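Local coordinates for protein 6-carboxyhexanoate--CoA ligase (Aquifex aeolicus, PDB 5TV5) that belongs to the BioW family of ligase enzymes and folds as a single compact alpha/beta chain that combines three separate beta-sheets with flanking helices, at residues A[11-16]-A[42-47]; A[5-10]-A[49-54]; A[96-101]-A[179-184]; A[82-87]-A[190-195]. One frame throughout, in Å; residues are numbered along the deposited sequence.

Contact 1 of 4, residues A[11-16]-A[42-47]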
loop_
_atom_site.group_PDB
_atom_site.type_symbol
_atom_site.label_atom_id
_atom_site.label_comp_id
_atom_site.label_asym_id
_atom_site.label_seq_id
_atom_site.Cartn_x
_atom_site.Cartn_y
_atom_site.Cartn_z
ATOM N N GLN A 11 7.523 -17.210 5.257
ATOM C CA GLN A 11 6.517 -17.677 6.205
ATOM C C GLN A 11 7.184 -18.283 7.426
ATOM O O GLN A 11 8.310 -18.764 7.361
ATOM C CB GLN A 11 5.593 -18.753 5.621
ATOM C CG GLN A 11 4.605 -18.272 4.604
ATOM C CD GLN A 11 4.614 -19.163 3.387
ATOM O OE1 GLN A 11 4.742 -20.390 3.500
ATOM N NE2 GLN A 11 4.526 -18.552 2.204
ATOM N N LYS A 12 6.455 -18.272 8.540
ATOM C CA LYS A 12 6.793 -19.070 9.714
ATOM C C LYS A 12 5.523 -19.770 10.172
ATOM O O LYS A 12 4.493 -19.117 10.371
ATOM C CB LYS A 12 7.382 -18.230 10.854
ATOM C CG LYS A 12 7.507 -19.029 12.166
ATOM C CD LYS A 12 8.292 -18.300 13.269
ATOM C CE LYS A 12 7.463 -17.248 14.020
ATOM N NZ LYS A 12 7.351 -15.921 13.319
ATOM N N ASN A 13 5.598 -21.097 10.311
ATOM C CA ASN A 13 4.470 -21.930 10.723
ATOM C C ASN A 13 3.233 -21.667 9.859
ATOM O O ASN A 13 2.115 -21.505 10.357
ATOM C CB ASN A 13 4.169 -21.725 12.206
ATOM C CG ASN A 13 5.392 -21.940 13.082
ATOM O OD1 ASN A 13 6.153 -22.888 12.883
ATOM N ND2 ASN A 13 5.587 -21.062 14.057
ATOM N N GLY A 14 3.445 -21.617 8.545
ATOM C CA GLY A 14 2.353 -21.483 7.604
ATOM C C GLY A 14 1.731 -20.107 7.502
ATOM O O GLY A 14 0.650 -19.971 6.913
ATOM N N LYS A 15 2.380 -19.079 8.050
ATOM C CA LYS A 15 1.846 -17.720 8.050
ATOM C C LYS A 15 2.874 -16.755 7.476
ATOM O O LYS A 15 4.050 -16.793 7.856
ATOM C CB LYS A 15 1.431 -17.295 9.465
ATOM C CG LYS A 15 0.090 -17.894 9.882
ATOM C CD LYS A 15 -0.330 -17.542 11.313
ATOM C CE LYS A 15 -1.754 -18.051 11.598
ATOM N NZ LYS A 15 -2.173 -17.921 13.029
ATOM N N HIS A 16 2.419 -15.901 6.556
ATOM C CA HIS A 16 3.260 -14.857 5.979
ATOM C C HIS A 16 3.838 -13.978 7.085
ATOM O O HIS A 16 3.122 -13.588 8.012
ATOM C CB HIS A 16 2.421 -14.033 4.994
ATOM C CG HIS A 16 3.197 -13.026 4.206
ATOM N ND1 HIS A 16 3.448 -11.748 4.666
ATOM C CD2 HIS A 16 3.762 -13.101 2.975
ATOM C CE1 HIS A 16 4.138 -11.081 3.756
ATOM N NE2 HIS A 16 4.341 -11.880 2.721
ATOM N N GLU A 42 12.854 -14.280 11.536
ATOM C CA GLU A 42 12.777 -15.737 11.611
ATOM C C GLU A 42 11.751 -16.259 10.612
ATOM O O GLU A 42 10.575 -15.889 10.673
ATOM C CB GLU A 42 12.438 -16.199 13.032
ATOM C CG GLU A 42 13.605 -16.072 14.014
ATOM C CD GLU A 42 14.852 -16.852 13.572
ATOM O OE1 GLU A 42 14.721 -18.062 13.280
ATOM O OE2 GLU A 42 15.960 -16.260 13.516
ATOM N N PHE A 43 12.191 -17.134 9.708
ATOM C CA PHE A 43 11.300 -17.780 8.751
ATOM C C PHE A 43 11.632 -19.265 8.653
ATOM O O PHE A 43 12.771 -19.674 8.880
ATOM C CB PHE A 43 11.439 -17.158 7.372
ATOM C CG PHE A 43 12.776 -17.413 6.735
ATOM C CD1 PHE A 43 13.866 -16.596 7.030
ATOM C CD2 PHE A 43 12.952 -18.463 5.844
ATOM C CE1 PHE A 43 15.111 -16.814 6.437
ATOM C CE2 PHE A 43 14.194 -18.694 5.262
ATOM C CZ PHE A 43 15.280 -17.860 5.566
ATOM N N ASP A 44 10.637 -20.075 8.305
ATOM C CA ASP A 44 10.904 -21.464 7.947
ATOM C C ASP A 44 10.638 -21.791 6.469
ATOM O O ASP A 44 11.003 -22.886 6.021
ATOM C CB ASP A 44 10.121 -22.422 8.866
ATOM C CG ASP A 44 8.601 -22.274 8.757
ATOM O OD1 ASP A 44 8.114 -21.534 7.882
ATOM O OD2 ASP A 44 7.884 -22.927 9.551
ATOM N N PHE A 45 10.060 -20.869 5.697
ATOM C CA PHE A 45 9.922 -20.969 4.249
ATOM C C PHE A 45 10.079 -19.582 3.650
ATOM O O PHE A 45 9.640 -18.583 4.233
ATOM C CB PHE A 45 8.570 -21.547 3.812
ATOM C CG PHE A 45 8.392 -21.591 2.304
ATOM C CD1 PHE A 45 7.875 -20.502 1.610
ATOM C CD2 PHE A 45 8.766 -22.714 1.577
ATOM C CE1 PHE A 45 7.732 -20.536 0.240
ATOM C CE2 PHE A 45 8.618 -22.749 0.196
ATOM C CZ PHE A 45 8.102 -21.657 -0.467
ATOM N N MET A 46 10.711 -19.530 2.486
ATOM C CA MET A 46 10.957 -18.279 1.788
ATOM C C MET A 46 11.133 -18.619 0.320
ATOM O O MET A 46 11.809 -19.592 -0.024
ATOM C CB MET A 46 12.190 -17.554 2.345
ATOM C CG MET A 46 12.790 -16.480 1.436
ATOM S SD MET A 46 14.041 -15.424 2.257
ATOM C CE MET A 46 15.294 -15.459 1.017
ATOM N N ASN A 47 10.475 -17.853 -0.531
ATOM C CA ASN A 47 10.592 -17.987 -1.968
ATOM C C ASN A 47 11.053 -16.650 -2.511
ATOM O O ASN A 47 10.645 -15.592 -2.014
ATOM C CB ASN A 47 9.261 -18.420 -2.617
ATOM C CG ASN A 47 9.471 -19.137 -3.934
ATOM O OD1 ASN A 47 9.478 -18.517 -4.995
ATOM N ND2 ASN A 47 9.672 -20.454 -3.867
HETATM O O HOH W 1 5.580 -21.966 6.975
#

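Contact 2 of 4, residues A[5-10]-A[49-54]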
loop_
_atom_site.group_PDB
_atom_site.type_symbol
_atom_site.label_atom_id
_atom_site.label_comp_id
_atom_site.label_asym_id
_atom_site.label_seq_id
_atom_site.Cartn_x
_atom_site.Cartn_y
_atom_site.Cartn_z
ATOM N N SER A 5 12.879 -7.967 -11.870
ATOM C CA SER A 5 12.001 -7.900 -10.718
ATOM C C SER A 5 12.415 -8.994 -9.747
ATOM O O SER A 5 12.425 -10.178 -10.106
ATOM C CB SER A 5 10.548 -8.066 -11.145
ATOM O OG SER A 5 9.839 -8.899 -10.246
ATOM N N VAL A 6 12.792 -8.603 -8.533
ATOM C CA VAL A 6 13.110 -9.554 -7.479
ATOM C C VAL A 6 12.006 -9.455 -6.446
ATOM O O VAL A 6 11.849 -8.420 -5.786
ATOM C CB VAL A 6 14.479 -9.291 -6.846
ATOM C CG1 VAL A 6 14.834 -10.448 -5.878
ATOM C CG2 VAL A 6 15.520 -9.107 -7.927
ATOM N N ARG A 7 11.255 -10.533 -6.296
ATOM C CA ARG A 7 10.172 -10.610 -5.339
ATOM C C ARG A 7 10.488 -11.713 -4.345
ATOM O O ARG A 7 10.935 -12.798 -4.734
ATOM C CB ARG A 7 8.827 -10.897 -6.044
ATOM C CG ARG A 7 8.321 -9.768 -6.906
ATOM C CD ARG A 7 7.318 -10.260 -7.913
ATOM N NE ARG A 7 6.125 -10.858 -7.305
ATOM C CZ ARG A 7 5.299 -11.701 -7.936
ATOM N NH1 ARG A 7 5.537 -12.072 -9.194
ATOM N NH2 ARG A 7 4.237 -12.188 -7.302
ATOM N N MET A 8 10.258 -11.449 -3.058
ATOM C CA MET A 8 10.400 -12.513 -2.081
ATOM C C MET A 8 9.255 -12.451 -1.089
ATOM O O MET A 8 8.734 -11.379 -0.777
ATOM C CB MET A 8 11.764 -12.463 -1.359
ATOM C CG MET A 8 11.778 -11.731 -0.046
ATOM S SD MET A 8 11.282 -12.656 1.416
ATOM C CE MET A 8 11.433 -11.292 2.586
ATOM N N ARG A 9 8.869 -13.637 -0.616
ATOM C CA ARG A 9 7.849 -13.851 0.398
ATOM C C ARG A 9 8.407 -14.879 1.363
ATOM O O ARG A 9 9.253 -15.694 0.986
ATOM C CB ARG A 9 6.506 -14.343 -0.205
ATOM C CG ARG A 9 6.594 -15.659 -0.984
ATOM C CD ARG A 9 5.265 -16.045 -1.709
ATOM N NE ARG A 9 5.468 -17.199 -2.593
ATOM C CZ ARG A 9 5.268 -18.458 -2.222
ATOM N NH1 ARG A 9 4.831 -18.730 -0.992
ATOM N NH2 ARG A 9 5.507 -19.440 -3.072
ATOM N N ALA A 10 7.957 -14.819 2.615
ATOM C CA ALA A 10 8.514 -15.706 3.625
ATOM C C ALA A 10 7.455 -16.009 4.674
ATOM O O ALA A 10 6.583 -15.182 4.938
ATOM C CB ALA A 10 9.770 -15.100 4.255
ATOM N N LYS A 49 11.551 -14.997 -6.284
ATOM C CA LYS A 49 11.350 -15.094 -7.716
ATOM C C LYS A 49 12.046 -13.921 -8.399
ATOM O O LYS A 49 11.725 -12.761 -8.124
ATOM C CB LYS A 49 9.856 -15.114 -8.018
ATOM C CG LYS A 49 9.472 -15.521 -9.412
ATOM C CD LYS A 49 7.948 -15.436 -9.571
ATOM C CE LYS A 49 7.216 -16.501 -8.735
ATOM N NZ LYS A 49 5.724 -16.300 -8.696
ATOM N N VAL A 50 12.998 -14.225 -9.277
ATOM C CA VAL A 50 13.686 -13.232 -10.093
ATOM C C VAL A 50 13.149 -13.277 -11.520
ATOM O O VAL A 50 13.082 -14.347 -12.141
ATOM C CB VAL A 50 15.202 -13.462 -10.083
ATOM C CG1 VAL A 50 15.902 -12.452 -11.015
ATOM C CG2 VAL A 50 15.700 -13.350 -8.660
ATOM N N GLU A 51 12.809 -12.109 -12.060
ATOM C CA GLU A 51 12.127 -12.048 -13.340
ATOM C C GLU A 51 12.691 -10.930 -14.195
ATOM O O GLU A 51 12.800 -9.794 -13.736
ATOM C CB GLU A 51 10.622 -11.852 -13.142
ATOM C CG GLU A 51 9.835 -13.168 -13.175
ATOM C CD GLU A 51 8.329 -12.954 -13.096
ATOM O OE1 GLU A 51 7.860 -12.390 -12.067
ATOM O OE2 GLU A 51 7.628 -13.349 -14.065
ATOM N N LYS A 52 13.017 -11.253 -15.442
ATOM C CA LYS A 52 13.418 -10.244 -16.412
ATOM C C LYS A 52 12.207 -9.414 -16.827
ATOM O O LYS A 52 11.190 -9.954 -17.262
ATOM C CB LYS A 52 14.061 -10.913 -17.623
ATOM C CG LYS A 52 14.868 -9.998 -18.530
ATOM C CD LYS A 52 15.731 -10.846 -19.445
ATOM C CE LYS A 52 17.051 -10.163 -19.779
ATOM N NZ LYS A 52 18.108 -11.190 -20.034
ATOM N N VAL A 53 12.324 -8.100 -16.670
ATOM C CA VAL A 53 11.256 -7.164 -16.995
ATOM C C VAL A 53 11.131 -7.055 -18.512
ATOM O O VAL A 53 12.132 -6.908 -19.222
ATOM C CB VAL A 53 11.556 -5.805 -16.329
ATOM C CG1 VAL A 53 10.696 -4.668 -16.874
ATOM C CG2 VAL A 53 11.412 -5.915 -14.803
ATOM N N LYS A 54 9.899 -7.149 -19.022
ATOM C CA LYS A 54 9.651 -7.035 -20.472
ATOM C C LYS A 54 9.454 -5.569 -20.865
ATOM O O LYS A 54 10.319 -4.957 -21.496
ATOM C CB LYS A 54 8.445 -7.893 -20.874
ATOM C CG LYS A 54 8.471 -9.336 -20.347
ATOM C CD LYS A 54 8.548 -10.365 -21.469
ATOM C CE LYS A 54 9.945 -10.414 -22.084
ATOM N NZ LYS A 54 10.031 -11.345 -23.254
HETATM O O HOH W 2 9.801 -11.426 -9.747
#

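Contact 3 of 4, residues A[96-101]-A[179-184]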
loop_
_atom_site.group_PDB
_atom_site.type_symbol
_atom_site.label_atom_id
_atom_site.label_comp_id
_atom_site.label_asym_id
_atom_site.label_seq_id
_atom_site.Cartn_x
_atom_site.Cartn_y
_atom_site.Cartn_z
ATOM N N LYS A 96 -17.717 3.740 5.061
ATOM C CA LYS A 96 -17.871 2.297 4.888
ATOM C C LYS A 96 -16.521 1.601 4.733
ATOM O O LYS A 96 -16.350 0.463 5.193
ATOM C CB LYS A 96 -18.767 2.018 3.674
ATOM C CG LYS A 96 -19.172 0.564 3.525
ATOM C CD LYS A 96 -20.259 0.215 4.527
ATOM C CE LYS A 96 -20.283 -1.286 4.823
ATOM N NZ LYS A 96 -19.163 -1.698 5.741
ATOM N N ALA A 97 -15.559 2.267 4.091
ATOM C CA ALA A 97 -14.211 1.728 3.986
ATOM C C ALA A 97 -13.526 1.679 5.349
ATOM O O ALA A 97 -12.892 0.674 5.698
ATOM C CB ALA A 97 -13.404 2.567 3.003
ATOM N N VAL A 98 -13.650 2.756 6.138
ATOM C CA VAL A 98 -13.118 2.770 7.505
ATOM C C VAL A 98 -13.749 1.655 8.343
ATOM O O VAL A 98 -13.064 0.934 9.081
ATOM C CB VAL A 98 -13.339 4.154 8.149
ATOM C CG1 VAL A 98 -12.742 4.231 9.565
ATOM C CG2 VAL A 98 -12.778 5.249 7.264
ATOM N N GLU A 99 -15.065 1.486 8.226
ATOM C CA GLU A 99 -15.744 0.441 8.985
ATOM C C GLU A 99 -15.180 -0.949 8.667
ATOM O O GLU A 99 -14.937 -1.752 9.579
ATOM C CB GLU A 99 -17.253 0.520 8.714
ATOM C CG GLU A 99 -18.010 -0.793 8.889
ATOM C CD GLU A 99 -18.467 -1.047 10.319
ATOM O OE1 GLU A 99 -18.143 -0.234 11.226
ATOM O OE2 GLU A 99 -19.163 -2.069 10.528
ATOM N N ILE A 100 -14.944 -1.242 7.382
ATOM C CA ILE A 100 -14.458 -2.563 6.977
ATOM C C ILE A 100 -13.080 -2.849 7.575
ATOM O O ILE A 100 -12.808 -3.967 8.030
ATOM C CB ILE A 100 -14.439 -2.666 5.439
ATOM C CG1 ILE A 100 -15.857 -2.835 4.894
ATOM C CG2 ILE A 100 -13.528 -3.798 4.982
ATOM C CD1 ILE A 100 -15.921 -2.868 3.386
ATOM N N LEU A 101 -12.185 -1.859 7.566
ATOM C CA LEU A 101 -10.815 -2.109 8.015
ATOM C C LEU A 101 -10.758 -2.333 9.521
ATOM O O LEU A 101 -10.160 -3.311 9.994
ATOM C CB LEU A 101 -9.902 -0.949 7.615
ATOM C CG LEU A 101 -9.723 -0.727 6.118
ATOM C CD1 LEU A 101 -8.904 0.529 5.863
ATOM C CD2 LEU A 101 -9.090 -1.937 5.466
ATOM N N LEU A 179 -7.305 4.496 1.315
ATOM C CA LEU A 179 -7.397 4.504 2.771
ATOM C C LEU A 179 -6.525 3.368 3.278
ATOM O O LEU A 179 -6.804 2.201 2.973
ATOM C CB LEU A 179 -8.840 4.290 3.243
ATOM C CG LEU A 179 -9.355 4.756 4.612
ATOM C CD1 LEU A 179 -10.289 3.718 5.232
ATOM C CD2 LEU A 179 -8.240 5.187 5.579
ATOM N N CYS A 180 -5.486 3.697 4.054
ATOM C CA CYS A 180 -4.531 2.689 4.524
ATOM C C CYS A 180 -4.052 2.973 5.945
ATOM O O CYS A 180 -3.705 4.114 6.269
ATOM C CB CYS A 180 -3.311 2.608 3.592
ATOM S SG CYS A 180 -1.954 1.566 4.223
ATOM N N TRP A 181 -4.035 1.929 6.782
ATOM C CA TRP A 181 -3.224 1.902 7.996
ATOM C C TRP A 181 -2.692 0.492 8.251
ATOM O O TRP A 181 -3.312 -0.508 7.876
ATOM C CB TRP A 181 -3.980 2.413 9.233
ATOM C CG TRP A 181 -5.184 1.638 9.674
ATOM C CD1 TRP A 181 -5.204 0.437 10.320
ATOM C CD2 TRP A 181 -6.549 2.058 9.564
ATOM N NE1 TRP A 181 -6.506 0.071 10.599
ATOM C CE2 TRP A 181 -7.346 1.054 10.146
ATOM C CE3 TRP A 181 -7.176 3.184 9.021
ATOM C CZ2 TRP A 181 -8.732 1.145 10.196
ATOM C CZ3 TRP A 181 -8.549 3.271 9.075
ATOM C CH2 TRP A 181 -9.311 2.261 9.657
ATOM N N SER A 182 -1.524 0.435 8.895
ATOM C CA SER A 182 -0.802 -0.818 9.108
ATOM C C SER A 182 -1.634 -1.797 9.930
ATOM O O SER A 182 -2.522 -1.411 10.693
ATOM C CB SER A 182 0.534 -0.536 9.817
ATOM O OG SER A 182 1.425 -1.637 9.800
ATOM N N ASP A 183 -1.357 -3.084 9.751
ATOM C CA ASP A 183 -1.891 -4.114 10.631
ATOM C C ASP A 183 -0.913 -4.477 11.740
ATOM O O ASP A 183 -1.220 -5.340 12.575
ATOM C CB ASP A 183 -2.269 -5.361 9.827
ATOM C CG ASP A 183 -1.178 -5.791 8.866
ATOM O OD1 ASP A 183 -0.435 -4.926 8.349
ATOM O OD2 ASP A 183 -1.070 -7.005 8.623
ATOM N N ASP A 184 0.249 -3.837 11.763
ATOM C CA ASP A 184 1.193 -3.978 12.856
ATOM C C ASP A 184 0.556 -3.466 14.145
ATOM O O ASP A 184 0.104 -2.308 14.183
ATOM C CB ASP A 184 2.474 -3.207 12.555
ATOM C CG ASP A 184 3.534 -3.421 13.613
ATOM O OD1 ASP A 184 3.575 -2.681 14.627
ATOM O OD2 ASP A 184 4.318 -4.367 13.434
#

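Contact 4 of 4, residues A[82-87]-A[190-195]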
loop_
_atom_site.group_PDB
_atom_site.type_symbol
_atom_site.label_atom_id
_atom_site.label_comp_id
_atom_site.label_asym_id
_atom_site.label_seq_id
_atom_site.Cartn_x
_atom_site.Cartn_y
_atom_site.Cartn_z
ATOM N N LYS A 82 -13.083 13.036 6.078
ATOM C CA LYS A 82 -13.163 14.374 5.494
ATOM C C LYS A 82 -12.267 14.512 4.262
ATOM O O LYS A 82 -12.653 15.145 3.267
ATOM C CB LYS A 82 -12.795 15.426 6.545
ATOM C CG LYS A 82 -12.629 16.803 5.956
ATOM C CD LYS A 82 -12.103 17.784 6.964
ATOM C CE LYS A 82 -11.968 19.158 6.319
ATOM N NZ LYS A 82 -11.544 20.215 7.259
ATOM N N LYS A 83 -11.066 13.925 4.310
ATOM C CA LYS A 83 -10.101 14.089 3.228
ATOM C C LYS A 83 -10.488 13.263 2.005
ATOM O O LYS A 83 -10.364 13.733 0.867
ATOM C CB LYS A 83 -8.704 13.709 3.724
ATOM C CG LYS A 83 -8.196 14.606 4.841
ATOM C CD LYS A 83 -8.139 16.064 4.396
ATOM C CE LYS A 83 -7.076 16.280 3.336
ATOM N NZ LYS A 83 -7.068 17.682 2.848
ATOM N N LEU A 84 -10.961 12.035 2.229
ATOM C CA LEU A 84 -11.551 11.253 1.147
ATOM C C LEU A 84 -12.726 11.980 0.507
ATOM O O LEU A 84 -12.950 11.851 -0.698
ATOM C CB LEU A 84 -11.992 9.887 1.676
ATOM C CG LEU A 84 -10.886 8.954 2.157
ATOM C CD1 LEU A 84 -11.448 7.811 3.018
ATOM C CD2 LEU A 84 -10.066 8.430 0.980
ATOM N N THR A 85 -13.487 12.741 1.297
ATOM C CA THR A 85 -14.579 13.534 0.745
ATOM C C THR A 85 -14.058 14.561 -0.255
ATOM O O THR A 85 -14.736 14.865 -1.241
ATOM C CB THR A 85 -15.364 14.197 1.890
ATOM O OG1 THR A 85 -16.250 13.243 2.483
ATOM C CG2 THR A 85 -16.169 15.391 1.421
ATOM N N GLN A 86 -12.837 15.065 -0.055
ATOM C CA GLN A 86 -12.271 16.078 -0.943
ATOM C C GLN A 86 -11.741 15.499 -2.240
ATOM O O GLN A 86 -11.205 16.254 -3.058
ATOM C CB GLN A 86 -11.156 16.842 -0.231
ATOM C CG GLN A 86 -11.658 17.512 1.019
ATOM C CD GLN A 86 -10.580 18.228 1.797
ATOM O OE1 GLN A 86 -9.393 18.141 1.487
ATOM N NE2 GLN A 86 -10.996 18.958 2.812
ATOM N N GLU A 87 -11.847 14.183 -2.431
ATOM C CA GLU A 87 -11.545 13.568 -3.712
ATOM C C GLU A 87 -12.799 13.264 -4.503
ATOM O O GLU A 87 -12.702 12.936 -5.689
ATOM C CB GLU A 87 -10.736 12.279 -3.523
ATOM C CG GLU A 87 -9.294 12.490 -3.087
ATOM C CD GLU A 87 -8.405 12.945 -4.221
ATOM O OE1 GLU A 87 -8.799 12.763 -5.383
ATOM O OE2 GLU A 87 -7.314 13.479 -3.962
ATOM N N GLY A 190 -1.193 6.049 9.598
ATOM C CA GLY A 190 -1.640 5.611 8.286
ATOM C C GLY A 190 -1.882 6.794 7.373
ATOM O O GLY A 190 -1.408 7.898 7.668
ATOM N N TYR A 191 -2.615 6.603 6.277
ATOM C CA TYR A 191 -2.803 7.705 5.348
ATOM C C TYR A 191 -4.106 7.568 4.561
ATOM O O TYR A 191 -4.779 6.532 4.554
ATOM C CB TYR A 191 -1.611 7.812 4.376
ATOM C CG TYR A 191 -1.437 6.588 3.498
ATOM C CD1 TYR A 191 -2.170 6.438 2.317
ATOM C CD2 TYR A 191 -0.540 5.582 3.847
ATOM C CE1 TYR A 191 -2.025 5.298 1.522
ATOM C CE2 TYR A 191 -0.375 4.453 3.059
ATOM C CZ TYR A 191 -1.124 4.312 1.898
ATOM O OH TYR A 191 -0.964 3.196 1.122
ATOM N N VAL A 192 -4.452 8.655 3.897
ATOM C CA VAL A 192 -5.312 8.629 2.732
ATOM C C VAL A 192 -4.537 9.336 1.630
ATOM O O VAL A 192 -3.827 10.313 1.891
ATOM C CB VAL A 192 -6.684 9.289 2.996
ATOM C CG1 VAL A 192 -7.459 8.480 4.036
ATOM C CG2 VAL A 192 -6.521 10.734 3.460
ATOM N N SER A 193 -4.607 8.804 0.419
ATOM C CA SER A 193 -3.994 9.484 -0.705
ATOM C C SER A 193 -5.036 9.732 -1.783
ATOM O O SER A 193 -6.123 9.150 -1.783
ATOM C CB SER A 193 -2.793 8.705 -1.260
ATOM O OG SER A 193 -3.127 7.370 -1.550
ATOM N N GLY A 194 -4.685 10.633 -2.686
ATOM C CA GLY A 194 -5.512 11.021 -3.804
ATOM C C GLY A 194 -4.781 12.113 -4.558
ATOM O O GLY A 194 -4.009 12.877 -3.963
ATOM N N LYS A 195 -5.003 12.196 -5.870
ATOM C CA LYS A 195 -4.272 13.168 -6.677
ATOM C C LYS A 195 -4.587 14.620 -6.291
ATOM O O LYS A 195 -3.793 15.520 -6.596
ATOM C CB LYS A 195 -4.557 12.910 -8.157
ATOM C CG LYS A 195 -4.183 11.513 -8.585
ATOM C CD LYS A 195 -4.313 11.379 -10.075
ATOM C CE LYS A 195 -3.406 10.292 -10.599
ATOM N NZ LYS A 195 -3.485 10.227 -12.082
#

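Contact 1 of 4, residues A[11-16]-A[42-47]
Q11 and F45 pair as antiparallel neighbours, and their side chains run alongside each other in the same direction. The Q11 amide lies almost parallel to the phenyl ring, 17° between the planes, with OE1 of Q11 3.7 Å from CD1 of F45. A bend at chi2 of Q11 brings the amide to that ring. Beneath them the backbone is tightly bonded: Q11 N reaches F45 O at 2.7 Å, while Q11 O accepts two N-H groups, D44 N at 2.8 Å and F45 N at 3.2 Å. Two residues thus face one, a classic beta bulge. D44 also uses its carboxylate. Its chi1 (62°) puts CG between the backbone N and the carbonyl carbon and directs the carboxylate to the turn, where OD2 of D44 takes the N-H of N13 at 3.0 Å, from above the carboxylate plane. A water 2.7 Å from both OD1 of D44 and N of G14 donates to the first and accepts from the second. The aspartate therefore holds two amides of the type I' turn K12-K15. This turn links strands 4-12 and 15-24 into a hairpin; strand 45-52, which follows helix 29-38, lies along the other edge of strand 4-12, and further along it N47 is hydrogen-bonded to R9 through the backbone.

Contact 2 of 4, residues A[5-10]-A[49-54]
K49 O is approached by R7 N at 2.9 Å in a nearly straight bond, 174° at the hydrogen, and also by a water 2.8 Å away that appears to donate to it. The CA-H of V6 points to the same oxygen. The reciprocal bond of this pair, K49 N to R7 O, is 2.8 Å long. Two residues along, S5 N gives an in-plane bond of 2.6 Å to E51 O, and E51 N returns to S5 O, so two hydrogen-bonded antiparallel pairs enclose the non-hydrogen-bonded pair V6-V50. There the valines lie side by side, CG1 of V6 4.1 Å from CG2 of V50, on the face where V6 packs against L29, V33 and L36 of helix 29-38. The other face is polar. R7 and K49 run alongside each other, and a bend at chi3 of R7 (61°) helps present the guanidinium edge to E51, with NH1 3.7 Å from OE1 of E51, a long salt bridge. NH1 of R7 is also 4.3 Å from NZ of K49, a like-charge neighbour whose effect the glutamate probably offsets. With four backbone bonds already holding the strands in register, a salt bridge this long probably adds only a weak electrostatic term.

Contact 3 of 4, residues A[96-101]-A[179-184]
L101 reaches across to W181 and L179 from the last turn of helix 91-103. Its CB sits over the face of the indole near the rim, 3.5 Å from CZ2 of W181 and 3.9 Å from CH2. CG, anti to the carbonyl carbon (chi1 -64°), carries the branch onward, and CD1 ends over the face of the six-membered ring of W181, 4.2 Å from its centroid and 10° off the normal: a CH-pi contact. The same methyl slides past the oncoming leucine, 3.5 Å from CD1 of L179. Helix and strand run roughly the same way here, 28° between their short axes, and form one layer-on-layer junction of an alpha/beta fold, with helix 91-103 lying on a mixed sheet in which strand 177-181 holds an inner place. One turn earlier in the helix, V98 splits its two methyls between the same partners. CG2 of V98 lies 3.6 Å from CD1 of L179, while CG1 of V98 meets CH2 of W181 at the ring edge, near its plane, 4.0 Å away. A97 closes on L179 as well, and it also touches V216 and F218 of strand 214-219. The one polar atom of the indole, NE1 of W181, donates to L212 O in a loop.

Contact 4 of 4, residues A[82-87]-A[190-195]
V192 turns both its methyls to the helix, each to a different residue. CG1 of V192 packs against the branch of L84, 3.9 Å from CG and 4.0 Å from CD2, while CG2 of V192 lies 3.7 Å from CB of K83. The valine has CG1 anti to its carbonyl carbon (chi1 -65°), a rotation that turns CG1 to L84 and CG2 to K83. K83 takes part through the root of its chain; bends at chi2 and chi3 then fold it back, and its NZ bonds OE1 of Q86 at 2.7 Å, keeping the charged end away from the apolar patch. Further along, E87 swings its carboxylate against the backbone of G194, where the absence of a side chain leaves the glycine's main chain accessible. OE2 of E87 presses close to that main chain, with no hydrogen bond across the two segments; the exact spacing is doubtful. What holds that oxygen is the loop that follows, since OE2 of E87 accepts the backbone N-H groups of both E196 and I197, and the acid thus ties the chain at the C-terminal end of helix 73-85 to the loop after the strand. Strand 190-194 runs between strands 177-181 and 198-203 of the mixed sheet. On this face L84 also touches L179 of the adjacent strand and A94 of helix 91-103; on the reverse face Y191 and S193 meet T167 of helix 158-172, so helices cover the strand from both sides.

From the N terminus, strand 4-12 is the first element to be used twice. Contact 2 brings strand 45-52 back beside it and closes a long loop; contact 1 closes a shorter one within it, where strand 4-12 runs into its hairpin turn, and N47 bonded to R9 joins the two. Both complete before the second pair begins. Contact 4 then spans residues 82-195, and contact 3, between 96-101 and 179-184, lies inside that span. These two bring helix 73-85 onto strand 190-194 and helix 91-103 onto its neighbour 177-181, and meet where L179 touches V192 and L84. No loops cross, and contacts 2 and 4 have centres about 31 Å apart.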